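Local atomic coordinates of polyhomeotic-proximal chromatin protein (Drosophila melanogaster, PDB entry 1KW4), a protein that maintains the repressed state of homeotic genes during development as a Polycomb group component of PRC1, and forms a helical polymer through its SAM domain. Residues R11-I14 against S15-S18; V72-V75 against E76-K79. The protein carries 1 engineered substitution. One frame throughout, in Å; residues are numbered along the deposited sequence.

Contact 1 (R11-I14 against S15-S18)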
loop_
_atom_site.group_PDB
_atom_site.type_symbol
_atom_site.label_atom_id
_atom_site.label_comp_id
_atom_site.label_asym_id
_atom_site.label_seq_id
_atom_site.Cartn_x
_atom_site.Cartn_y
_atom_site.Cartn_z
ATOM N N ARG A 11 -11.980 10.293 -2.438
ATOM C CA ARG A 11 -10.799 9.650 -3.005
ATOM C C ARG A 11 -11.026 9.384 -4.493
ATOM O O ARG A 11 -12.066 8.858 -4.871
ATOM C CB ARG A 11 -10.542 8.282 -2.353
ATOM C CG ARG A 11 -10.412 8.225 -0.839
ATOM C CD ARG A 11 -10.441 6.751 -0.407
ATOM N NE ARG A 11 -10.158 6.537 1.013
ATOM C CZ ARG A 11 -8.976 6.746 1.580
ATOM N NH1 ARG A 11 -7.957 7.180 0.850
ATOM N NH2 ARG A 11 -8.810 6.515 2.877
ATOM N N PRO A 12 -10.066 9.751 -5.353
ATOM C CA PRO A 12 -10.274 9.475 -6.781
ATOM C C PRO A 12 -10.035 7.971 -6.967
ATOM O O PRO A 12 -9.664 7.287 -6.009
ATOM C CB PRO A 12 -9.205 10.327 -7.455
ATOM C CG PRO A 12 -8.105 10.359 -6.428
ATOM C CD PRO A 12 -8.864 10.575 -5.145
ATOM N N PRO A 13 -10.248 7.436 -8.183
ATOM C CA PRO A 13 -10.031 6.000 -8.414
ATOM C C PRO A 13 -8.590 5.599 -8.075
ATOM O O PRO A 13 -7.650 6.339 -8.366
ATOM C CB PRO A 13 -10.336 5.837 -9.905
ATOM C CG PRO A 13 -11.337 6.933 -10.171
ATOM C CD PRO A 13 -10.751 8.095 -9.403
ATOM N N ILE A 14 -8.413 4.430 -7.462
ATOM C CA ILE A 14 -7.072 3.977 -7.093
ATOM C C ILE A 14 -6.137 3.943 -8.298
ATOM O O ILE A 14 -4.966 4.309 -8.193
ATOM C CB ILE A 14 -7.110 2.567 -6.431
ATOM C CG1 ILE A 14 -7.899 2.629 -5.122
ATOM C CG2 ILE A 14 -5.690 2.085 -6.135
ATOM C CD1 ILE A 14 -8.088 1.275 -4.460
ATOM N N SER A 15 -6.649 3.526 -9.451
ATOM C CA SER A 15 -5.825 3.459 -10.649
ATOM C C SER A 15 -5.203 4.810 -11.025
ATOM O O SER A 15 -4.224 4.855 -11.768
ATOM C CB SER A 15 -6.645 2.910 -11.828
ATOM O OG SER A 15 -7.828 3.666 -12.025
ATOM N N SER A 16 -5.763 5.903 -10.508
ATOM C CA SER A 16 -5.249 7.244 -10.796
ATOM C C SER A 16 -4.249 7.768 -9.756
ATOM O O SER A 16 -3.646 8.829 -9.951
ATOM C CB SER A 16 -6.406 8.245 -10.899
ATOM O OG SER A 16 -6.939 8.538 -9.610
ATOM N N TRP A 17 -4.067 7.034 -8.662
ATOM C CA TRP A 17 -3.155 7.473 -7.600
ATOM C C TRP A 17 -1.680 7.490 -7.994
ATOM O O TRP A 17 -1.181 6.563 -8.629
ATOM C CB TRP A 17 -3.305 6.587 -6.355
ATOM C CG TRP A 17 -4.642 6.650 -5.649
ATOM C CD1 TRP A 17 -5.777 7.296 -6.065
ATOM C CD2 TRP A 17 -4.987 5.977 -4.433
ATOM N NE1 TRP A 17 -6.810 7.056 -5.182
ATOM C CE2 TRP A 17 -6.350 6.249 -4.173
ATOM C CE3 TRP A 17 -4.274 5.165 -3.537
ATOM C CZ2 TRP A 17 -7.015 5.735 -3.055
ATOM C CZ3 TRP A 17 -4.934 4.653 -2.427
ATOM C CH2 TRP A 17 -6.292 4.939 -2.193
ATOM N N SER A 18 -0.981 8.549 -7.600
ATOM C CA SER A 18 0.447 8.670 -7.877
ATOM C C SER A 18 1.221 7.959 -6.762
ATOM O O SER A 18 0.625 7.460 -5.806
ATOM C CB SER A 18 0.856 10.144 -7.893
ATOM O OG SER A 18 0.662 10.730 -6.613
#

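Contact 2 (V72-V75 against E76-K79)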
loop_
_atom_site.group_PDB
_atom_site.type_symbol
_atom_site.label_atom_id
_atom_site.label_comp_id
_atom_site.label_asym_id
_atom_site.label_seq_id
_atom_site.Cartn_x
_atom_site.Cartn_y
_atom_site.Cartn_z
ATOM N N VAL A 72 -3.765 -5.018 2.156
ATOM C CA VAL A 72 -4.497 -5.754 1.131
ATOM C C VAL A 72 -6.007 -5.642 1.342
ATOM O O VAL A 72 -6.761 -5.437 0.388
ATOM C CB VAL A 72 -4.092 -7.250 1.119
ATOM C CG1 VAL A 72 -4.965 -8.026 0.137
ATOM C CG2 VAL A 72 -2.631 -7.380 0.723
ATOM N N ALA A 73 -6.438 -5.759 2.594
ATOM C CA ALA A 73 -7.858 -5.681 2.942
ATOM C C ALA A 73 -8.479 -4.311 2.674
ATOM O O ALA A 73 -9.609 -4.219 2.185
ATOM C CB ALA A 73 -8.058 -6.054 4.405
ATOM N N LYS A 74 -7.750 -3.247 3.004
ATOM C CA LYS A 74 -8.261 -1.899 2.786
ATOM C C LYS A 74 -8.436 -1.635 1.295
ATOM O O LYS A 74 -9.445 -1.067 0.873
ATOM C CB LYS A 74 -7.316 -0.859 3.392
ATOM C CG LYS A 74 -7.874 0.557 3.382
ATOM C CD LYS A 74 -9.150 0.652 4.211
ATOM C CE LYS A 74 -9.677 2.077 4.252
ATOM N NZ LYS A 74 -10.908 2.189 5.089
ATOM N N VAL A 75 -7.453 -2.046 0.498
ATOM C CA VAL A 75 -7.522 -1.858 -0.947
ATOM C C VAL A 75 -8.718 -2.624 -1.516
ATOM O O VAL A 75 -9.432 -2.120 -2.384
ATOM C CB VAL A 75 -6.220 -2.336 -1.632
ATOM C CG1 VAL A 75 -6.365 -2.286 -3.147
ATOM C CG2 VAL A 75 -5.057 -1.454 -1.188
ATOM N N GLU A 76 -8.938 -3.839 -1.018
ATOM C CA GLU A 76 -10.058 -4.659 -1.481
ATOM C C GLU A 76 -11.394 -3.990 -1.169
ATOM O O GLU A 76 -12.304 -3.992 -2.000
ATOM C CB GLU A 76 -10.031 -6.041 -0.817
ATOM C CG GLU A 76 -8.801 -6.875 -1.117
ATOM C CD GLU A 76 -8.827 -8.224 -0.413
ATOM O OE1 GLU A 76 -9.110 -8.258 0.805
ATOM O OE2 GLU A 76 -8.556 -9.249 -1.074
ATOM N N SER A 77 -11.511 -3.420 0.026
ATOM C CA SER A 77 -12.749 -2.765 0.440
ATOM C C SER A 77 -13.062 -1.526 -0.391
ATOM O O SER A 77 -14.221 -1.260 -0.710
ATOM C CB SER A 77 -12.682 -2.383 1.922
ATOM O OG SER A 77 -11.739 -1.350 2.149
ATOM N N ILE A 78 -12.028 -0.766 -0.736
ATOM C CA ILE A 78 -12.200 0.444 -1.533
ATOM C C ILE A 78 -12.549 0.071 -2.970
ATOM O O ILE A 78 -13.514 0.582 -3.541
ATOM C CB ILE A 78 -10.912 1.300 -1.529
ATOM C CG1 ILE A 78 -10.602 1.762 -0.104
ATOM C CG2 ILE A 78 -11.075 2.501 -2.452
ATOM C CD1 ILE A 78 -9.317 2.557 0.021
ATOM N N LYS A 79 -11.758 -0.827 -3.545
ATOM C CA LYS A 79 -11.970 -1.279 -4.913
ATOM C C LYS A 79 -13.373 -1.859 -5.081
ATOM O O LYS A 79 -14.086 -1.408 -6.001
ATOM C CB LYS A 79 -10.919 -2.328 -5.286
ATOM C CG LYS A 79 -10.955 -2.759 -6.742
ATOM C CD LYS A 79 -9.842 -3.745 -7.063
ATOM C CE LYS A 79 -9.991 -5.037 -6.274
ATOM N NZ LYS A 79 -11.294 -5.703 -6.556
#

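Contact 1 (R11-I14 against S15-S18)
Trp17 folds its indole back over the chain that leads up to it, and four hydrogen bonds hold the bend. NE1 of Trp17 donates to Pro12 O at 3.0 Å with a slightly bent N-H (151°); the indole donor stands well above the plane of that carbonyl, while the oxygen sits near the ring edge. Pro13 O is gripped twice, in its own plane by Ser16 OG at 2.6 Å and also by Ser16 N at 2.9 Å. One residue further on, Trp17 N reaches Ile14 O at 2.9 Å. The two backbone bonds link residues three apart, as in a 3-10 turn.

The apolar contacts use the indole's flat surface and its rim. A CH-pi contact places Ile14 CA over the five-membered ring, 3.6 Å from the centroid and almost on its normal, while Ile14 CG1 packs 3.8 Å from Trp17 CZ2. The Pro12 side chain crosses that of Trp17 at about a right angle, its CG 3.9 Å from Trp17 CD1. With CG beside the backbone N (chi1 -65°), the indole swings back across Ile14 toward these prolines. Farther out, the Arg11 guanidinium makes a loose, oblique approach to the six-membered ring.

Beyond the turn, Trp17 meets Phe25 and touches Val22 of helix 19-27 and Leu49 of helix 46-51, and Ser18 then serves as N-cap of helix 19-27. A leucine in place of Trp17 would probably leave Pro12 O without its side-chain donor and open a gap over Ile14.

The contact is a small lesson in amphipathic use of one side chain: the polar N-H of a largely buried indole is satisfied locally, leaving its carbon surface to join the N-terminal segment to the SAM helices.

Contact 2 (V72-V75 against E76-K79)
The Glu76 carboxylate lies alongside Val72, whose CG1 sits 3.9 Å from Glu76 CD, while Glu76 OE1 draws near Ala73 CA at 3.6 Å. Placing CG beside the backbone N (chi1 -62°) sends the acid back along the helix, one turn toward Val72; the stem passes over the Val72 carbonyl, and the flat end comes to rest beside the valine methyl.

Regular i to i+4 bonds run beneath these side chains: Glu76 N to Val72 O, Ser77 N to Ala73 O, Ile78 N to Lys74 O and Lys79 N to Val75 O, the last at 2.9 Å. Lys74 O takes a second donor, Ser77 OG at 2.6 Å, which comes from the same face of the carbonyl as Ile78 N. The hydroxyl thus folds back onto its own helix, a familiar way for a helical serine to satisfy itself. Beside it, Lys74 CG, anti to the backbone N (chi1 -172°), lies a loose 4.2 Å from Ile78 CD1.

Val72 to Ile78 form the C-terminal part of helix 65-78, the last helix of the SAM domain. Its inner side rests on two helices: Val75 packs on Leu49 and Leu50 of helix 46-51, and Lys74 and Ile78 touch Phe25 of helix 19-27.

Contact 1 and contact 2 lie about 13 Å apart, centre to centre, near the two ends of the modelled chain, and they meet directly. Ile14 CD1 reaches Ile78 CG2 at 3.8 Å and Val75 CG1 at 4.2 Å, while Arg11 NE passes 4.2 Å from Ile78 CD1, so the N-terminal turn meets the last helix largely through packing of Ile14 and the Arg11 chain. Both also share neighbours: Phe25 of helix 19-27 and Leu49 and Leu50 of helix 46-51 touch residues from each. The pair illustrates how a small all-helical SAM domain brings its chain ends together over a common core.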